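Side-chain contacts in xylulose kinase (Escherichia coli, PDB 2ITM), which phosphorylates D-xylulose to D-xylulose 5-phosphate with ATP and, less efficiently, acts on 1-deoxy-D-xylulose: residues I15-Q20 and L431-A436; L71-Q76 and L158-E163; T305-V310 and I314-Q319. One frame throughout, in Å; residues are numbered along the deposited sequence.

Contact 1 of 3, residues I15-Q20 and L431-A436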
ATOM      1  N   ILE A  15     -28.664 -15.120 -28.722  1.00 30.54           N
ATOM      2  CA  ILE A  15     -29.134 -16.411 -28.252  1.00 24.10           C
ATOM      3  C   ILE A  15     -30.414 -16.880 -28.919  1.00 35.93           C
ATOM      4  O   ILE A  15     -31.216 -16.076 -29.404  1.00 33.69           O
ATOM      5  CB  ILE A  15     -29.313 -16.415 -26.732  1.00 24.75           C
ATOM      6  CG1 ILE A  15     -30.529 -15.605 -26.312  1.00 22.08           C
ATOM      7  CG2 ILE A  15     -28.039 -15.971 -26.029  1.00 28.98           C
ATOM      8  CD1 ILE A  15     -30.939 -15.852 -24.897  1.00 23.36           C
ATOM      9  N   LEU A  16     -30.603 -18.189 -28.916  1.00 31.37           N
ATOM     10  CA  LEU A  16     -31.796 -18.816 -29.442  1.00 29.57           C
ATOM     11  C   LEU A  16     -32.518 -19.544 -28.333  1.00 39.23           C
ATOM     12  O   LEU A  16     -31.976 -20.514 -27.812  1.00 34.57           O
ATOM     13  CB  LEU A  16     -31.397 -19.781 -30.529  1.00 23.21           C
ATOM     14  CG  LEU A  16     -32.323 -20.091 -31.693  1.00 41.26           C
ATOM     15  CD1 LEU A  16     -32.367 -21.552 -31.963  1.00 34.81           C
ATOM     16  CD2 LEU A  16     -33.693 -19.513 -31.584  1.00 42.62           C
ATOM     17  N   LEU A  17     -33.724 -19.102 -28.003  1.00 29.32           N
ATOM     18  CA  LEU A  17     -34.530 -19.755 -26.986  1.00 25.83           C
ATOM     19  C   LEU A  17     -35.550 -20.652 -27.640  1.00 32.89           C
ATOM     20  O   LEU A  17     -36.147 -20.292 -28.639  1.00 39.00           O
ATOM     21  CB  LEU A  17     -35.279 -18.727 -26.143  1.00 26.33           C
ATOM     22  CG  LEU A  17     -34.680 -17.998 -24.949  1.00 26.79           C
ATOM     23  CD1 LEU A  17     -35.785 -17.507 -24.069  1.00 18.93           C
ATOM     24  CD2 LEU A  17     -33.733 -18.877 -24.170  1.00 37.49           C
ATOM     25  N   ASN A  18     -35.774 -21.813 -27.042  1.00 37.79           N
ATOM     26  CA  ASN A  18     -36.863 -22.685 -27.444  1.00 36.86           C
ATOM     27  C   ASN A  18     -38.227 -22.283 -26.901  1.00 34.95           C
ATOM     28  O   ASN A  18     -38.352 -21.329 -26.157  1.00 42.16           O
ATOM     29  CB  ASN A  18     -36.542 -24.140 -27.099  1.00 45.78           C
ATOM     30  CG  ASN A  18     -36.427 -24.382 -25.607  1.00 38.40           C
ATOM     31  OD1 ASN A  18     -35.760 -25.301 -25.180  1.00 51.56           O
ATOM     32  ND2 ASN A  18     -37.079 -23.561 -24.822  1.00 23.39           N
ATOM     33  N   GLU A  19     -39.253 -23.026 -27.286  1.00 45.91           N
ATOM     34  CA  GLU A  19     -40.585 -22.794 -26.766  1.00 55.92           C
ATOM     35  C   GLU A  19     -40.606 -22.790 -25.248  1.00 45.11           C
ATOM     36  O   GLU A  19     -41.287 -21.981 -24.638  1.00 50.66           O
ATOM     37  CB  GLU A  19     -41.576 -23.810 -27.320  1.00 62.98           C
ATOM     38  CG  GLU A  19     -41.247 -24.292 -28.720  1.00 76.45           C
ATOM     39  CD  GLU A  19     -39.945 -25.057 -28.788  1.00 89.82           C
ATOM     40  OE1 GLU A  19     -39.044 -24.631 -29.527  1.00 55.20           O
ATOM     41  OE2 GLU A  19     -39.819 -26.089 -28.099  1.00 98.96           O
ATOM     42  N   GLN A  20     -39.834 -23.677 -24.645  1.00 39.83           N
ATOM     43  CA  GLN A  20     -39.833 -23.828 -23.207  1.00 41.96           C
ATOM     44  C   GLN A  20     -38.990 -22.776 -22.506  1.00 54.11           C
ATOM     45  O   GLN A  20     -38.883 -22.766 -21.290  1.00 45.21           O
ATOM     46  CB  GLN A  20     -39.365 -25.226 -22.825  1.00 53.40           C
ATOM     47  CG  GLN A  20     -39.349 -26.210 -23.979  1.00 55.68           C
ATOM     48  CD  GLN A  20     -40.681 -26.311 -24.675  1.00 71.68           C
ATOM     49  OE1 GLN A  20     -41.722 -26.157 -24.050  1.00 89.20           O
ATOM     50  NE2 GLN A  20     -40.652 -26.567 -25.973  1.00 77.51           N
ATOM     51  N   LEU A 431     -38.548 -10.903 -23.347  1.00 22.01           N
ATOM     52  CA  LEU A 431     -39.437  -9.859 -23.780  1.00 26.87           C
ATOM     53  C   LEU A 431     -40.149 -10.217 -25.073  1.00 20.55           C
ATOM     54  O   LEU A 431     -41.323  -9.973 -25.216  1.00 23.21           O
ATOM     55  CB  LEU A 431     -38.707  -8.527 -23.861  1.00 32.26           C
ATOM     56  CG  LEU A 431     -38.378  -7.876 -22.520  1.00 24.87           C
ATOM     57  CD1 LEU A 431     -37.356  -6.805 -22.684  1.00 22.54           C
ATOM     58  CD2 LEU A 431     -39.630  -7.312 -21.876  1.00 22.15           C
ATOM     59  N   ALA A 432     -39.428 -10.817 -26.002  1.00 21.16           N
ATOM     60  CA  ALA A 432     -40.012 -11.279 -27.246  1.00 16.02           C
ATOM     61  C   ALA A 432     -41.061 -12.373 -27.029  1.00 22.77           C
ATOM     62  O   ALA A 432     -42.107 -12.361 -27.646  1.00 24.39           O
ATOM     63  CB  ALA A 432     -38.942 -11.743 -28.182  1.00 15.89           C
ATOM     64  N   GLN A 433     -40.747 -13.314 -26.152  1.00 21.30           N
ATOM     65  CA  GLN A 433     -41.703 -14.260 -25.659  1.00 30.98           C
ATOM     66  C   GLN A 433     -43.010 -13.655 -25.209  1.00 22.00           C
ATOM     67  O   GLN A 433     -44.062 -14.115 -25.584  1.00 28.04           O
ATOM     68  CB  GLN A 433     -41.111 -15.034 -24.500  1.00 41.41           C
ATOM     69  CG  GLN A 433     -40.427 -16.284 -24.899  1.00 47.07           C
ATOM     70  CD  GLN A 433     -40.333 -17.253 -23.763  1.00 42.20           C
ATOM     71  OE1 GLN A 433     -39.587 -17.034 -22.824  1.00 43.09           O
ATOM     72  NE2 GLN A 433     -41.092 -18.322 -23.845  1.00 59.33           N
ATOM     73  N   ILE A 434     -42.924 -12.648 -24.376  1.00 20.47           N
ATOM     74  CA  ILE A 434     -44.085 -11.958 -23.866  1.00 23.78           C
ATOM     75  C   ILE A 434     -44.940 -11.457 -25.015  1.00 36.28           C
ATOM     76  O   ILE A 434     -46.102 -11.754 -25.111  1.00 27.72           O
ATOM     77  CB  ILE A 434     -43.660 -10.792 -22.959  1.00 27.91           C
ATOM     78  CG1 ILE A 434     -42.949 -11.304 -21.713  1.00 33.15           C
ATOM     79  CG2 ILE A 434     -44.853  -9.965 -22.558  1.00 30.59           C
ATOM     80  CD1 ILE A 434     -42.699 -10.251 -20.696  1.00 27.22           C
ATOM     81  N   ALA A 435     -44.332 -10.696 -25.906  1.00 27.43           N
ATOM     82  CA  ALA A 435     -45.038 -10.127 -27.031  1.00 26.16           C
ATOM     83  C   ALA A 435     -45.639 -11.206 -27.909  1.00 33.54           C
ATOM     84  O   ALA A 435     -46.733 -11.047 -28.423  1.00 29.16           O
ATOM     85  CB  ALA A 435     -44.114  -9.254 -27.836  1.00 19.60           C
ATOM     86  N   ALA A 436     -44.919 -12.306 -28.072  1.00 25.78           N
ATOM     87  CA  ALA A 436     -45.396 -13.400 -28.879  1.00 26.06           C
ATOM     88  C   ALA A 436     -46.475 -14.256 -28.231  1.00 25.41           C
ATOM     89  O   ALA A 436     -47.169 -14.967 -28.920  1.00 34.25           O
ATOM     90  CB  ALA A 436     -44.266 -14.258 -29.366  1.00 15.46           C
TER
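L17 and Q433 approach each other nearly at a right angle: L17 closes strand 11-17, and the glutamine reaches across from helix 424-436. Both point their CB toward the other segment, and the meeting is between one leucine methyl and the amide. CD1 of L17 lies 4.0 Å from OE1 of Q433, so a methyl faces an amide oxygen in a loose van der Waals contact. Two torsions of L17 set this up: the first puts CG beside the backbone N (chi1 -84°), and the second then directs CD1 toward Q433 (chi2 -158°). Q433 runs extended beyond CG; the nearest CA atoms, E19 CA and Q433 CA, are 8.7 Å apart. The other arm of the amide comes near the turn after the strand: NE2 of Q433 is 3.7 Å from the carbonyl O of E19, a long separation for polar atoms. E19 takes part through this backbone oxygen, while its own side chain is exposed and poorly ordered. Q433, by contrast, is buried and supplies 53 of the 99 Å² lost between the segments. Y2 of strand 2-7 is touched by both L17 and Q433, and L17 also packs on A429 and R430, one helical turn earlier. Strand 11-17 belongs to the six-stranded sheet, whereas helix 424-436 follows strand 414-417 of the seven-stranded one. The arrangement is consistent with helix-on-sheet packing between the two halves of the actin-like ATPase fold.

Contact 2 of 3, residues L71-Q76 and L158-E163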
ATOM      1  N   LEU A  71     -38.337 -11.426 -31.861  1.00 31.41           N
ATOM      2  CA  LEU A  71     -36.967 -11.026 -31.568  1.00 29.42           C
ATOM      3  C   LEU A  71     -36.866  -9.811 -30.646  1.00 26.97           C
ATOM      4  O   LEU A  71     -37.565  -8.829 -30.822  1.00 18.13           O
ATOM      5  CB  LEU A  71     -36.192 -10.786 -32.851  1.00 26.03           C
ATOM      6  CG  LEU A  71     -34.745 -10.345 -32.705  1.00 24.96           C
ATOM      7  CD1 LEU A  71     -33.900 -10.748 -33.886  1.00 15.57           C
ATOM      8  CD2 LEU A  71     -34.686  -8.861 -32.494  1.00 23.90           C
ATOM      9  N   GLY A  72     -35.971  -9.908 -29.673  1.00 32.06           N
ATOM     10  CA  GLY A  72     -35.694  -8.840 -28.740  1.00 27.78           C
ATOM     11  C   GLY A  72     -34.257  -8.367 -28.750  1.00 22.44           C
ATOM     12  O   GLY A  72     -33.355  -9.104 -29.078  1.00 18.48           O
ATOM     13  N   ILE A  73     -34.071  -7.113 -28.369  1.00 23.67           N
ATOM     14  CA  ILE A  73     -32.753  -6.524 -28.208  1.00 29.78           C
ATOM     15  C   ILE A  73     -32.540  -5.894 -26.835  1.00 34.20           C
ATOM     16  O   ILE A  73     -33.458  -5.362 -26.229  1.00 25.89           O
ATOM     17  CB  ILE A  73     -32.437  -5.500 -29.319  1.00 25.59           C
ATOM     18  CG1 ILE A  73     -33.238  -4.227 -29.117  1.00 34.00           C
ATOM     19  CG2 ILE A  73     -32.726  -6.060 -30.665  1.00 34.00           C
ATOM     20  CD1 ILE A  73     -33.759  -3.660 -30.389  1.00 43.90           C
ATOM     21  N   ALA A  74     -31.305  -5.971 -26.366  1.00 20.46           N
ATOM     22  CA  ALA A  74     -30.832  -5.161 -25.264  1.00 25.05           C
ATOM     23  C   ALA A  74     -29.460  -4.571 -25.586  1.00 26.83           C
ATOM     24  O   ALA A  74     -28.818  -4.991 -26.536  1.00 23.27           O
ATOM     25  CB  ALA A  74     -30.731  -5.989 -23.998  1.00 17.48           C
ATOM     26  N   GLY A  75     -29.032  -3.604 -24.793  1.00 24.27           N
ATOM     27  CA  GLY A  75     -27.903  -2.776 -25.152  1.00 30.18           C
ATOM     28  C   GLY A  75     -27.240  -2.012 -24.025  1.00 26.29           C
ATOM     29  O   GLY A  75     -27.879  -1.596 -23.074  1.00 19.28           O
ATOM     30  N   GLN A  76     -25.939  -1.836 -24.163  1.00 23.03           N
ATOM     31  CA  GLN A  76     -25.212  -0.809 -23.454  1.00 25.95           C
ATOM     32  C   GLN A  76     -25.974   0.511 -23.447  1.00 21.10           C
ATOM     33  O   GLN A  76     -26.396   1.002 -24.475  1.00 22.18           O
ATOM     34  CB  GLN A  76     -23.801  -0.639 -24.030  1.00 20.02           C
ATOM     35  CG  GLN A  76     -23.759  -0.178 -25.469  1.00 25.51           C
ATOM     36  CD  GLN A  76     -22.399   0.333 -25.906  1.00 27.88           C
ATOM     37  OE1 GLN A  76     -21.935   1.352 -25.436  1.00 22.14           O
ATOM     38  NE2 GLN A  76     -21.778  -0.376 -26.826  1.00 28.20           N
ATOM     39  N   LEU A 158     -33.242   0.257 -35.825  1.00 28.44           N
ATOM     40  CA  LEU A 158     -33.432   0.979 -37.078  1.00 23.44           C
ATOM     41  C   LEU A 158     -32.808   0.259 -38.269  1.00 19.84           C
ATOM     42  O   LEU A 158     -33.432   0.097 -39.297  1.00 25.61           O
ATOM     43  CB  LEU A 158     -32.894   2.397 -36.962  1.00 30.25           C
ATOM     44  CG  LEU A 158     -32.832   3.210 -38.248  1.00 31.96           C
ATOM     45  CD1 LEU A 158     -34.186   3.723 -38.600  1.00 29.07           C
ATOM     46  CD2 LEU A 158     -31.833   4.336 -38.144  1.00 27.82           C
ATOM     47  N   ARG A 159     -31.586  -0.217 -38.102  1.00 25.18           N
ATOM     48  CA  ARG A 159     -30.940  -1.048 -39.106  1.00 24.49           C
ATOM     49  C   ARG A 159     -31.665  -2.366 -39.403  1.00 35.96           C
ATOM     50  O   ARG A 159     -31.638  -2.846 -40.523  1.00 27.18           O
ATOM     51  CB  ARG A 159     -29.481  -1.294 -38.747  1.00 30.01           C
ATOM     52  CG  ARG A 159     -28.555  -0.136 -39.075  1.00 37.87           C
ATOM     53  CD  ARG A 159     -28.418   0.157 -40.554  1.00 24.79           C
ATOM     54  NE  ARG A 159     -27.021   0.238 -40.987  1.00 39.72           N
ATOM     55  CZ  ARG A 159     -26.341  -0.764 -41.493  1.00 31.14           C
ATOM     56  NH1 ARG A 159     -26.910  -1.940 -41.641  1.00 74.75           N
ATOM     57  NH2 ARG A 159     -25.084  -0.602 -41.840  1.00 67.53           N
ATOM     58  N   MET A 160     -32.326  -2.923 -38.394  1.00 26.97           N
ATOM     59  CA  MET A 160     -33.056  -4.156 -38.534  1.00 21.70           C
ATOM     60  C   MET A 160     -34.498  -3.992 -39.023  1.00 25.64           C
ATOM     61  O   MET A 160     -35.034  -4.879 -39.659  1.00 29.19           O
ATOM     62  CB  MET A 160     -33.050  -4.930 -37.223  1.00 18.63           C
ATOM     63  CG  MET A 160     -31.753  -5.604 -36.872  1.00 33.69           C
ATOM     64  SD  MET A 160     -31.934  -6.689 -35.458  1.00 36.24           S
ATOM     65  CE  MET A 160     -32.448  -5.538 -34.236  1.00 28.56           C
ATOM     66  N   THR A 161     -35.115  -2.857 -38.712  1.00 26.03           N
ATOM     67  CA  THR A 161     -36.541  -2.656 -38.929  1.00 24.84           C
ATOM     68  C   THR A 161     -36.924  -1.450 -39.743  1.00 24.20           C
ATOM     69  O   THR A 161     -38.028  -1.364 -40.241  1.00 31.08           O
ATOM     70  CB  THR A 161     -37.309  -2.603 -37.611  1.00 27.60           C
ATOM     71  OG1 THR A 161     -36.940  -1.439 -36.872  1.00 18.25           O
ATOM     72  CG2 THR A 161     -36.941  -3.753 -36.736  1.00 25.22           C
ATOM     73  N   GLY A 162     -36.009  -0.498 -39.847  1.00 27.00           N
ATOM     74  CA  GLY A 162     -36.313   0.807 -40.393  1.00 26.22           C
ATOM     75  C   GLY A 162     -37.171   1.719 -39.535  1.00 28.49           C
ATOM     76  O   GLY A 162     -37.627   2.745 -40.007  1.00 27.21           O
ATOM     77  N   GLU A 163     -37.383   1.355 -38.277  1.00 25.89           N
ATOM     78  CA  GLU A 163     -38.171   2.173 -37.369  1.00 25.74           C
ATOM     79  C   GLU A 163     -37.283   2.912 -36.377  1.00 32.36           C
ATOM     80  O   GLU A 163     -36.192   2.458 -36.073  1.00 22.92           O
ATOM     81  CB  GLU A 163     -39.194   1.332 -36.600  1.00 39.12           C
ATOM     82  CG  GLU A 163     -39.906   0.255 -37.402  1.00 40.32           C
ATOM     83  CD  GLU A 163     -40.903   0.836 -38.364  1.00 35.18           C
ATOM     84  OE1 GLU A 163     -41.160   2.039 -38.274  1.00 48.71           O
ATOM     85  OE2 GLU A 163     -41.414   0.114 -39.202  1.00 43.16           O
TER
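Helix-on-sheet packing inside the N-terminal half of the kinase brings the last turn of helix 152-161 over strand 70-75, where M160 meets I73 and L71. The methionine and I73 reach toward each other tip to tip, with CE of M160 3.6 Å from CG2 of I73. L71, two residues earlier on the same face of the strand, offers CD2 to the same methyl at a looser 4.4 Å. A single methyl thus serves both strand residues, and M160 accounts for 55 of the 98 Å² buried. Its reach depends on the bend at the sulfur (chi3 -60°), which turns CE off the line of the otherwise extended chain. In I73, CG2 stands anti to the carbonyl carbon, which presents that methyl to the helix. All three side chains are buried, and each also touches I5 of neighbouring strand 2-7; W49 of helix 45-62 packs on M160 as well. Just beyond, the helix ends in an ST turn: OG1 of T161 accepts from N of E163 at 3.2 Å, with an N-H...O angle of 157°. G162, with positive phi, takes the chain out of the helix, while its N still bonds O of L158 at 2.7 Å. The strand leads to the substrate, for Q76, just past its end, touches the bound xylulose, whereas the I73 side chain stays about 13 Å from the sugar and about 8 Å from that of D6. Such a parallel central strand, covered by a helix and leading to the ligand pocket, is characteristic of the actin-like ATPase fold of FGGY kinases.

Contact 3 of 3, residues T305-V310 and I314-Q319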
ATOM      1  N   THR A 305      -2.306 -12.999  -3.133  1.00 51.95           N
ATOM      2  CA  THR A 305      -1.777 -13.696  -1.973  1.00 47.91           C
ATOM      3  C   THR A 305      -1.106 -14.928  -2.547  1.00 59.12           C
ATOM      4  O   THR A 305      -0.716 -15.830  -1.820  1.00 58.43           O
ATOM      5  CB  THR A 305      -2.819 -14.088  -0.910  1.00 50.31           C
ATOM      6  OG1 THR A 305      -3.922 -14.757  -1.521  1.00 38.62           O
ATOM      7  CG2 THR A 305      -3.446 -12.863  -0.310  1.00 40.64           C
ATOM      8  N   GLY A 306      -0.971 -14.950  -3.862  1.00 47.52           N
ATOM      9  CA  GLY A 306      -0.335 -16.049  -4.547  1.00 52.82           C
ATOM     10  C   GLY A 306      -1.062 -17.354  -4.359  1.00 49.94           C
ATOM     11  O   GLY A 306      -0.606 -18.392  -4.811  1.00 66.05           O
ATOM     12  N   LEU A 307      -2.206 -17.295  -3.694  1.00 54.73           N
ATOM     13  CA  LEU A 307      -3.160 -18.388  -3.715  1.00 56.43           C
ATOM     14  C   LEU A 307      -3.672 -18.678  -5.114  1.00 60.29           C
ATOM     15  O   LEU A 307      -3.711 -17.797  -5.963  1.00 65.13           O
ATOM     16  CB  LEU A 307      -4.320 -18.081  -2.784  1.00 61.07           C
ATOM     17  CG  LEU A 307      -3.818 -17.916  -1.361  1.00 62.04           C
ATOM     18  CD1 LEU A 307      -4.927 -17.886  -0.354  1.00 35.48           C
ATOM     19  CD2 LEU A 307      -2.858 -19.034  -1.083  1.00 72.26           C
ATOM     20  N   SER A 308      -4.064 -19.920  -5.347  1.00 68.33           N
ATOM     21  CA  SER A 308      -4.125 -20.471  -6.693  1.00 68.45           C
ATOM     22  C   SER A 308      -5.487 -20.205  -7.317  1.00 65.28           C
ATOM     23  O   SER A 308      -5.596 -19.842  -8.482  1.00 57.02           O
ATOM     24  CB  SER A 308      -3.868 -21.973  -6.648  1.00 73.70           C
ATOM     25  OG  SER A 308      -3.628 -22.490  -7.942  1.00 87.08           O
ATOM     26  N   ASN A 309      -6.522 -20.382  -6.516  1.00 51.80           N
ATOM     27  CA  ASN A 309      -7.875 -20.451  -7.016  1.00 55.07           C
ATOM     28  C   ASN A 309      -8.826 -19.944  -5.949  1.00 45.73           C
ATOM     29  O   ASN A 309      -8.443 -19.760  -4.799  1.00 45.91           O
ATOM     30  CB  ASN A 309      -8.224 -21.889  -7.376  1.00 61.59           C
ATOM     31  CG  ASN A 309      -7.946 -22.840  -6.243  1.00 70.40           C
ATOM     32  OD1 ASN A 309      -6.814 -23.231  -6.004  1.00 53.91           O
ATOM     33  ND2 ASN A 309      -8.989 -23.211  -5.526  1.00 58.49           N
ATOM     34  N   VAL A 310     -10.066 -19.704  -6.336  1.00 50.16           N
ATOM     35  CA  VAL A 310     -10.930 -18.899  -5.512  1.00 50.53           C
ATOM     36  C   VAL A 310     -11.301 -19.650  -4.255  1.00 54.46           C
ATOM     37  O   VAL A 310     -11.935 -19.109  -3.359  1.00 54.10           O
ATOM     38  CB  VAL A 310     -12.167 -18.434  -6.252  1.00 35.49           C
ATOM     39  CG1 VAL A 310     -13.323 -18.390  -5.320  1.00 59.70           C
ATOM     40  CG2 VAL A 310     -11.937 -17.072  -6.822  1.00 36.64           C
ATOM     41  N   ILE A 314     -10.528 -18.963  -0.182  1.00 53.95           N
ATOM     42  CA  ILE A 314     -11.606 -18.962   0.809  1.00 49.78           C
ATOM     43  C   ILE A 314     -11.198 -19.866   1.944  1.00 50.77           C
ATOM     44  O   ILE A 314     -11.708 -19.762   3.050  1.00 49.41           O
ATOM     45  CB  ILE A 314     -12.921 -19.388   0.154  1.00 48.37           C
ATOM     46  CG1 ILE A 314     -13.958 -18.282   0.215  1.00 65.31           C
ATOM     47  CG2 ILE A 314     -13.472 -20.594   0.835  1.00 59.58           C
ATOM     48  CD1 ILE A 314     -13.851 -17.304  -0.917  1.00 89.27           C
ATOM     49  N   ALA A 315     -10.243 -20.767   1.664  1.00 49.56           N
ATOM     50  CA  ALA A 315      -9.770 -21.682   2.686  1.00 45.65           C
ATOM     51  C   ALA A 315      -8.636 -21.103   3.505  1.00 55.21           C
ATOM     52  O   ALA A 315      -8.542 -21.351   4.697  1.00 61.14           O
ATOM     53  CB  ALA A 315      -9.359 -22.995   2.076  1.00 57.17           C
ATOM     54  N   ALA A 316      -7.763 -20.340   2.867  1.00 44.52           N
ATOM     55  CA  ALA A 316      -6.706 -19.695   3.594  1.00 46.27           C
ATOM     56  C   ALA A 316      -7.310 -18.890   4.729  1.00 43.84           C
ATOM     57  O   ALA A 316      -6.799 -18.879   5.835  1.00 39.66           O
ATOM     58  CB  ALA A 316      -5.931 -18.792   2.672  1.00 41.52           C
ATOM     59  N   ALA A 317      -8.427 -18.216   4.437  1.00 30.08           N
ATOM     60  CA  ALA A 317      -8.971 -17.188   5.289  1.00 40.95           C
ATOM     61  C   ALA A 317      -9.540 -17.780   6.565  1.00 40.45           C
ATOM     62  O   ALA A 317      -9.643 -17.108   7.583  1.00 43.38           O
ATOM     63  CB  ALA A 317     -10.024 -16.421   4.550  1.00 31.57           C
ATOM     64  N   GLN A 318      -9.896 -19.034   6.493  1.00 42.48           N
ATOM     65  CA  GLN A 318     -10.436 -19.737   7.640  1.00 48.25           C
ATOM     66  C   GLN A 318      -9.339 -20.191   8.583  1.00 42.74           C
ATOM     67  O   GLN A 318      -9.577 -20.442   9.752  1.00 53.19           O
ATOM     68  CB  GLN A 318     -11.266 -20.920   7.181  1.00 56.92           C
ATOM     69  CG  GLN A 318     -12.579 -20.522   6.578  1.00 59.21           C
ATOM     70  CD  GLN A 318     -13.254 -21.667   5.878  1.00 74.01           C
ATOM     71  OE1 GLN A 318     -12.626 -22.384   5.108  1.00 64.46           O
ATOM     72  NE2 GLN A 318     -14.539 -21.842   6.141  1.00 49.08           N
ATOM     73  N   GLN A 319      -8.125 -20.276   8.062  1.00 50.54           N
ATOM     74  CA  GLN A 319      -6.946 -20.453   8.892  1.00 56.92           C
ATOM     75  C   GLN A 319      -6.452 -19.143   9.492  1.00 55.18           C
ATOM     76  O   GLN A 319      -5.398 -19.112  10.092  1.00 52.86           O
ATOM     77  CB  GLN A 319      -5.816 -21.134   8.086  1.00 54.68           C
ATOM     78  CG  GLN A 319      -6.146 -22.546   7.609  1.00 82.58           C
ATOM     79  CD  GLN A 319      -7.219 -23.231   8.448  1.00 86.48           C
ATOM     80  OE1 GLN A 319      -6.967 -23.628   9.582  1.00 74.84           O
ATOM     81  NE2 GLN A 319      -8.427 -23.363   7.896  1.00 57.89           N
TER
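N of I314 donates a weak hydrogen bond to the carbonyl O of V310, 3.5 Å long with an N-H...O angle of 158°, and its spacing of four residues is that of an alpha-helix. It spans the first turn of helix 310-316, and N309 lies at the N-cap position. The loop between helices 294-304 and 310-316 folds back onto the second helix, with 157 Å² buried between the segments. Apolar carbons of I314 pack beside the same carbonyl: CD1 of the isoleucine curls back to 3.6 Å from O of V310, and CB of I314 stands 3.7 Å from that oxygen. The incoming chain makes the second touch. L307, in the connection from helix 294-304, points its CB toward the helix and meets A316 of helix 310-316, two residues beyond I314. I314 rests also on L366 of helix 358-381 and Y401 of helix 400-410, which joins this part of the chain to its helical neighbours. At the leucine, methyl CD1 of L307 comes to 3.3 Å from CB of A316, tighter than a usual carbon-carbon contact.

In the fold
Contacts 1 and 2 share the six-stranded N-terminal sheet, in which strand 2-7 separates strands 11-17 and 70-75. Their centres are about 16 Å apart, and they meet directly where CB of A432 lies 3.7 Å from N of L71. Helix 424-436, from the C-terminal FGGY domain, thereby reaches both strands. Contact 3 stands apart in the C-terminal domain, its centre about 42 Å from that of contact 1 and about 45 Å from that of contact 2. Along the chain, contacts 2 and 3 follow in series, both nested within the loop closed by contact 1. That long-range closure is consistent with an interface between the two halves of the fold, whereas the others pack within one half each.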